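Local coordinates for D-ribitol-5-phosphate phosphatase (Bacteroides thetaiotaomicron, PDB 4JB3), which removes the phosphate from D-ribitol 5-phosphate and D-ribitol 1-phosphate, and also from the riboflavin precursor 5-amino-6-(5-phospho-D-ribitylamino)uracil, with magnesium as cofactor, at residues 167-171 with 172-176; 175-178 with 179-183; 199-202 with 203-206. All coordinates share one frame; numbering follows the deposited sequence. Where two conformers were deposited one is given.

Interaction 1. Residues 167-171 with 172-176; sequences HTKPA and PEIFD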
# COMPACT_ATOMS: atom_id res chain seq x y z
N HIS A 167 2.65 -13.23 4.51
CA HIS A 167 3.89 -12.55 4.88
C HIS A 167 3.69 -11.06 4.69
O HIS A 167 2.91 -10.65 3.83
CB HIS A 167 5.05 -12.97 3.96
CG HIS A 167 5.31 -14.44 3.92
ND1 HIS A 167 6.14 -15.07 4.82
CD2 HIS A 167 4.86 -15.40 3.08
CE1 HIS A 167 6.18 -16.36 4.54
NE2 HIS A 167 5.41 -16.59 3.49
N THR A 168 4.41 -10.25 5.48
CA THR A 168 4.45 -8.81 5.27
C THR A 168 5.84 -8.37 4.84
O THR A 168 6.85 -8.92 5.31
CB THR A 168 4.06 -8.02 6.54
OG1 THR A 168 4.69 -8.62 7.68
CG2 THR A 168 2.57 -8.03 6.73
N LYS A 169 5.90 -7.37 3.95
CA LYS A 169 7.16 -6.70 3.63
C LYS A 169 7.74 -6.21 4.96
O LYS A 169 6.98 -5.74 5.81
CB LYS A 169 6.92 -5.50 2.71
CG LYS A 169 6.32 -5.87 1.34
CD LYS A 169 6.22 -4.63 0.45
CE LYS A 169 5.14 -3.73 0.98
NZ LYS A 169 4.99 -2.50 0.18
N PRO A 170 9.06 -6.30 5.14
CA PRO A 170 10.07 -6.58 4.12
C PRO A 170 10.47 -8.06 4.00
O PRO A 170 11.58 -8.33 3.56
CB PRO A 170 11.27 -5.75 4.60
CG PRO A 170 11.18 -5.88 6.10
CD PRO A 170 9.69 -5.89 6.41
N ALA A 171 9.60 -8.98 4.38
CA ALA A 171 9.93 -10.40 4.22
C ALA A 171 10.20 -10.71 2.75
O ALA A 171 9.38 -10.38 1.89
CB ALA A 171 8.79 -11.27 4.74
N PRO A 172 11.34 -11.35 2.46
CA PRO A 172 11.66 -11.67 1.07
C PRO A 172 10.59 -12.55 0.44
O PRO A 172 10.39 -12.48 -0.77
CB PRO A 172 12.98 -12.44 1.18
CG PRO A 172 13.58 -12.01 2.47
CD PRO A 172 12.42 -11.75 3.39
N GLU A 173 9.89 -13.34 1.26
CA GLU A 173 8.91 -14.29 0.75
C GLU A 173 7.76 -13.63 -0.03
O GLU A 173 7.26 -14.21 -0.99
CB GLU A 173 8.34 -15.14 1.89
CG GLU A 173 9.35 -16.08 2.55
CD GLU A 173 9.99 -15.50 3.80
OE1 GLU A 173 10.20 -14.27 3.85
OE2 GLU A 173 10.29 -16.27 4.73
N ILE A 174 7.34 -12.44 0.37
CA ILE A 174 6.22 -11.80 -0.31
C ILE A 174 6.67 -11.32 -1.70
O ILE A 174 5.94 -11.43 -2.68
CB ILE A 174 5.55 -10.69 0.53
CG1 ILE A 174 4.17 -10.34 -0.04
CG2 ILE A 174 6.44 -9.46 0.67
CD1 ILE A 174 3.47 -9.22 0.72
N PHE A 175 7.91 -10.83 -1.79
CA PHE A 175 8.48 -10.42 -3.06
C PHE A 175 8.64 -11.64 -3.97
O PHE A 175 8.36 -11.58 -5.17
CB PHE A 175 9.84 -9.79 -2.85
CG PHE A 175 9.79 -8.42 -2.23
CD1 PHE A 175 9.77 -8.26 -0.86
CD2 PHE A 175 9.80 -7.29 -3.03
CE1 PHE A 175 9.73 -6.99 -0.29
CE2 PHE A 175 9.77 -6.03 -2.48
CZ PHE A 175 9.74 -5.87 -1.11
N ASP A 176 9.10 -12.74 -3.39
CA ASP A 176 9.28 -13.97 -4.15
C ASP A 176 7.97 -14.48 -4.75
O ASP A 176 7.94 -14.90 -5.91
CB ASP A 176 9.93 -15.04 -3.28
CG ASP A 176 10.24 -16.31 -4.04
OD1 ASP A 176 11.16 -16.28 -4.89
OD2 ASP A 176 9.56 -17.33 -3.79

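Interaction 2. Residues 175-178 with 179-183; sequences FDFM and IKDSH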
# COMPACT_ATOMS: atom_id res chain seq x y z
N PHE A 175 7.91 -10.83 -1.79
CA PHE A 175 8.48 -10.42 -3.06
C PHE A 175 8.64 -11.64 -3.97
O PHE A 175 8.36 -11.58 -5.17
CB PHE A 175 9.84 -9.79 -2.85
CG PHE A 175 9.79 -8.42 -2.23
CD1 PHE A 175 9.77 -8.26 -0.86
CD2 PHE A 175 9.80 -7.29 -3.03
CE1 PHE A 175 9.73 -6.99 -0.29
CE2 PHE A 175 9.77 -6.03 -2.48
CZ PHE A 175 9.74 -5.87 -1.11
N ASP A 176 9.10 -12.74 -3.39
CA ASP A 176 9.28 -13.97 -4.15
C ASP A 176 7.97 -14.48 -4.75
O ASP A 176 7.94 -14.90 -5.91
CB ASP A 176 9.93 -15.04 -3.28
CG ASP A 176 10.24 -16.31 -4.04
OD1 ASP A 176 11.16 -16.28 -4.89
OD2 ASP A 176 9.56 -17.33 -3.79
N PHE A 177 6.90 -14.45 -3.97
CA PHE A 177 5.61 -14.89 -4.50
C PHE A 177 5.23 -14.03 -5.68
O PHE A 177 4.81 -14.55 -6.72
CB PHE A 177 4.50 -14.80 -3.46
CG PHE A 177 3.15 -15.22 -3.99
CD1 PHE A 177 2.30 -14.31 -4.60
CD2 PHE A 177 2.75 -16.55 -3.90
CE1 PHE A 177 1.08 -14.71 -5.11
CE2 PHE A 177 1.53 -16.95 -4.40
CZ PHE A 177 0.69 -16.03 -5.01
N MET A 178 5.36 -12.72 -5.52
CA MET A 178 4.96 -11.78 -6.56
C MET A 178 5.77 -12.00 -7.83
O MET A 178 5.22 -12.01 -8.94
CB MET A 178 5.10 -10.35 -6.04
CG MET A 178 4.69 -9.30 -7.04
SD MET A 178 6.05 -8.79 -8.07
CE MET A 178 5.14 -7.91 -9.34
N ILE A 179 7.07 -12.20 -7.68
CA ILE A 179 7.94 -12.41 -8.83
C ILE A 179 7.57 -13.68 -9.57
O ILE A 179 7.48 -13.71 -10.80
CB ILE A 179 9.42 -12.47 -8.41
CG1 ILE A 179 9.90 -11.10 -7.93
CG2 ILE A 179 10.29 -12.97 -9.56
CD1 ILE A 179 11.24 -11.14 -7.23
N LYS A 180 7.32 -14.74 -8.81
CA LYS A 180 7.00 -16.03 -9.43
C LYS A 180 5.62 -16.03 -10.07
O LYS A 180 5.42 -16.65 -11.12
CB LYS A 180 7.09 -17.15 -8.40
CG LYS A 180 8.51 -17.49 -8.00
CD LYS A 180 8.52 -18.67 -7.06
CE LYS A 180 9.88 -19.34 -7.04
NZ LYS A 180 10.93 -18.47 -6.45
N ASP A 181 4.67 -15.34 -9.45
CA ASP A 181 3.30 -15.33 -9.97
C ASP A 181 3.17 -14.44 -11.20
O ASP A 181 2.44 -14.76 -12.13
CB ASP A 181 2.32 -14.84 -8.90
CG ASP A 181 0.89 -14.85 -9.38
OD1 ASP A 181 0.28 -15.94 -9.43
OD2 ASP A 181 0.37 -13.77 -9.74
N SER A 182 3.88 -13.31 -11.19
CA SER A 182 3.73 -12.29 -12.23
C SER A 182 4.65 -12.53 -13.40
O SER A 182 4.42 -12.00 -14.49
CB SER A 182 4.02 -10.91 -11.66
OG SER A 182 5.39 -10.78 -11.29
N HIS A 183 5.71 -13.29 -13.15
CA HIS A 183 6.79 -13.52 -14.13
C HIS A 183 7.59 -12.26 -14.48
O HIS A 183 8.25 -12.24 -15.52
CB HIS A 183 6.27 -14.16 -15.42
CG HIS A 183 5.37 -15.34 -15.20
ND1 HIS A 183 5.71 -16.40 -14.39
CD2 HIS A 183 4.15 -15.63 -15.71
CE1 HIS A 183 4.74 -17.29 -14.41
NE2 HIS A 183 3.78 -16.84 -15.20
O HOH W 1 9.87 -19.80 -3.89

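Interaction 3. Residues 199-202 with 203-206; sequences IHIG and KELG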
# COMPACT_ATOMS: atom_id res chain seq x y z
N ILE A 199 12.55 -1.06 0.42
CA ILE A 199 13.42 -0.67 -0.70
C ILE A 199 14.71 -1.50 -0.70
O ILE A 199 15.15 -1.98 -1.74
CB ILE A 199 13.72 0.84 -0.65
CG1 ILE A 199 12.46 1.64 -1.00
CG2 ILE A 199 14.87 1.20 -1.59
CD1 ILE A 199 12.08 1.61 -2.49
N HIS A 200 15.30 -1.69 0.48
CA HIS A 200 16.55 -2.43 0.54
C HIS A 200 16.42 -3.88 0.10
O HIS A 200 17.27 -4.39 -0.64
CB HIS A 200 17.19 -2.31 1.92
CG HIS A 200 17.56 -0.91 2.28
ND1 HIS A 200 18.22 -0.07 1.41
CD2 HIS A 200 17.35 -0.19 3.42
CE1 HIS A 200 18.42 1.10 1.99
NE2 HIS A 200 17.90 1.05 3.21
N ILE A 201 15.35 -4.56 0.52
CA ILE A 201 15.16 -5.93 0.07
C ILE A 201 14.81 -5.96 -1.42
O ILE A 201 15.29 -6.83 -2.16
CB ILE A 201 14.13 -6.69 0.93
CG1 ILE A 201 14.00 -8.13 0.43
CG2 ILE A 201 12.79 -6.03 0.91
CD1 ILE A 201 15.21 -8.98 0.72
N GLY A 202 14.02 -4.99 -1.89
CA GLY A 202 13.74 -4.90 -3.32
C GLY A 202 15.01 -4.78 -4.14
O GLY A 202 15.18 -5.49 -5.14
N LYS A 203 15.92 -3.91 -3.70
CA LYS A 203 17.21 -3.73 -4.38
C LYS A 203 18.01 -5.02 -4.39
O LYS A 203 18.59 -5.39 -5.41
CB LYS A 203 18.02 -2.62 -3.72
CG LYS A 203 17.56 -1.23 -4.09
CD LYS A 203 18.15 -0.21 -3.14
CE LYS A 203 19.13 0.70 -3.84
NZ LYS A 203 20.03 1.38 -2.87
N GLU A 204 18.05 -5.71 -3.25
CA GLU A 204 18.77 -6.97 -3.11
C GLU A 204 18.27 -8.03 -4.10
O GLU A 204 19.05 -8.83 -4.63
CB GLU A 204 18.63 -7.48 -1.67
CG GLU A 204 19.35 -8.78 -1.37
CD GLU A 204 19.30 -9.12 0.11
OE1 GLU A 204 19.40 -8.19 0.94
OE2 GLU A 204 19.15 -10.32 0.44
N LEU A 205 16.96 -8.03 -4.34
CA LEU A 205 16.34 -8.99 -5.25
C LEU A 205 16.42 -8.57 -6.71
O LEU A 205 15.97 -9.32 -7.59
CB LEU A 205 14.89 -9.23 -4.86
CG LEU A 205 14.73 -9.80 -3.46
CD1 LEU A 205 13.26 -9.89 -3.10
CD2 LEU A 205 15.36 -11.18 -3.42
N GLY A 206 16.98 -7.40 -6.97
CA GLY A 206 17.27 -7.01 -8.33
C GLY A 206 16.38 -5.96 -8.93
O GLY A 206 16.60 -5.55 -10.08
O HOH W 2 20.06 -0.64 -0.52

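Interaction 1. Residues 167-171 with 172-176
His167 and Glu173 meet where the loop carrying Lys169, the motif III lysine of the HAD fold, turns into helix 172-182. The imidazole lies across the methylene root of the glutamate: Glu173 CB sits 3.5 Å from the centroid of the His167 ring and only 2° off its normal, a clear CH-pi contact over one face. The ring reaches that position because His167 CG stands anti to its carbonyl carbon (chi1 -57°). Glu173 bends at chi2 (96°), bringing OE1 to 3.4 Å from Ala171 CB. Its carboxylate is only modestly inclined to the imidazole, though the polar atoms do not touch. A serine in place of His167 lacks the ring that lies over Glu173 CB, and the glutamate chain would probably be freer to turn.

Deeper in, branched Ile174 suits a buried corner: CG2 packs 3.7 Å from Lys169 CG, while CD1 lies 3.5 Å from His167 O. The lysine chain leads on into the active site, where NZ forms salt bridges with Asp30, the nucleophile by similarity, and with Asp193, and donates to Leu129 O. A cis peptide precedes Pro170, and Pro172, which has no amide hydrogen to donate, suits the first turn of the helix, where no earlier helical carbonyl awaits one. Ala171 O accepts from Ile174 N, three residues on, at 3.3 Å, the donor standing well above the carbonyl plane. Ala171 O also meets the edge of the Phe175 ring, in its plane, 3.5 Å from CD1.

Interaction 2. Residues 175-178 with 179-183
Asp176 and Lys180, one helical turn apart on the outer side of helix 172-182, form an i, i+4 salt bridge. Lys180 NZ reaches Asp176 OD1 at 2.7 Å on the syn side of the carboxylate, facing the other oxygen. The lysine chain runs extended until chi4 (67°), and that last bend turns the ammonium onto the acid. A water donates to Asp176 OD2 and makes a weak bond with the same NZ, closing a small ring round the ion pair.

At the helix end, Ser182 grips Met178 O twice. Ser182 OG donates to Met178 O at 2.7 Å and Ser182 N to the same oxygen at 2.9 Å, from opposite faces of the carbonyl plane. OG can fold back this way because it stands between the backbone N and the carbonyl carbon (chi1 67°). Between these two sites Phe177 and Asp181 run alongside each other in the same direction, with ring and carboxylate planes almost parallel; Phe177 CE1 is 4.0 Å from Asp181 CB. Ile179 CG1 and CD1 lie back along Phe175 O, CG1 at 3.2 Å, and its side chain packs on Pro186 and Phe207.

Beneath the side chains, the amides of Ile179, Lys180 and Asp181 bond to the carbonyls four residues back, fixing the spacing of these pairs. His183 then leaves the helix with positive phi (65°). Farther out, Asp181 OD2 is bound by Tyr160 OH and Lys158 NZ, and Ser182 OG also accepts from Val184 N, tying the helix end to strand 158-161 and to the following loop.

The hydroxyl thus donates to the last turn and accepts from the chain beyond, linking the two, whereas the direct ion pair, with a water beside it at the surface, probably adds only modest stability.

Interaction 3. Residues 199-202 with 203-206
Ile201 and Leu205, a turn apart on helix 196-204, form the close-packed side of this contact, CG1 of the isoleucine lying 4.0 Å from CD1 of the leucine. With chi1 at -61°, Leu205 CG swings beside its own backbone N and over Ile201 O, 3.3 Å away. Both side chains face helix 172-182, touching Phe175, and Gly202, with no side chain, lets that ring come near its CA. The helix is the crossover of a beta-alpha-beta unit, and Ile199 packs on Thr209 of the next strand while its CG2 meets Lys203 CD at 3.9 Å.

The solvent side is held more loosely. His200 and Lys203 do not touch at their polar ends; instead one water joins His200 ND1, at 2.7 Å, to Lys203 NZ. Glu204 extends past Ile201, with its CD 4.1 Å from Ile201 CD1, so it is the carboxylate end that brushes the isoleucine's methyl.

A Schellman motif ends the helix at Gly206, whose N bonds to Lys203 O at 3.0 Å. Its positive phi (106°) would jam a CB against Leu205 O, which explains the glycine. Leu205 N bonds to Ile201 O and only weakly to Gly202 O. Apolar groups therefore seat one flank of the helix, backbone bonds finish its end, and on the outer flank a water, not direct contact, links His200 and Lys203.

In the fold
Interaction 1 leads from a loop into helix 172-182, which interaction 2 continues; they share Phe175 and Asp176, while interaction 3 lies on the neighbouring helix 196-204. Phe175 links all three: its CE1 is 3.4 Å from Ile201 CG2, its CB equally close to Leu205 CD1, and its ring stacks edge-to-face on Phe191 of the central sheet. Interaction 1 lies nearest the active site and combines a lysine sent inward with apolar filling and a histidine lying over Glu173 at the surface. The other two sit farther out: interaction 2 has a direct ion pair on its outer face, interaction 3 a histidine and a lysine joined by water. Their helix ends differ too, serine and histidine against glycine.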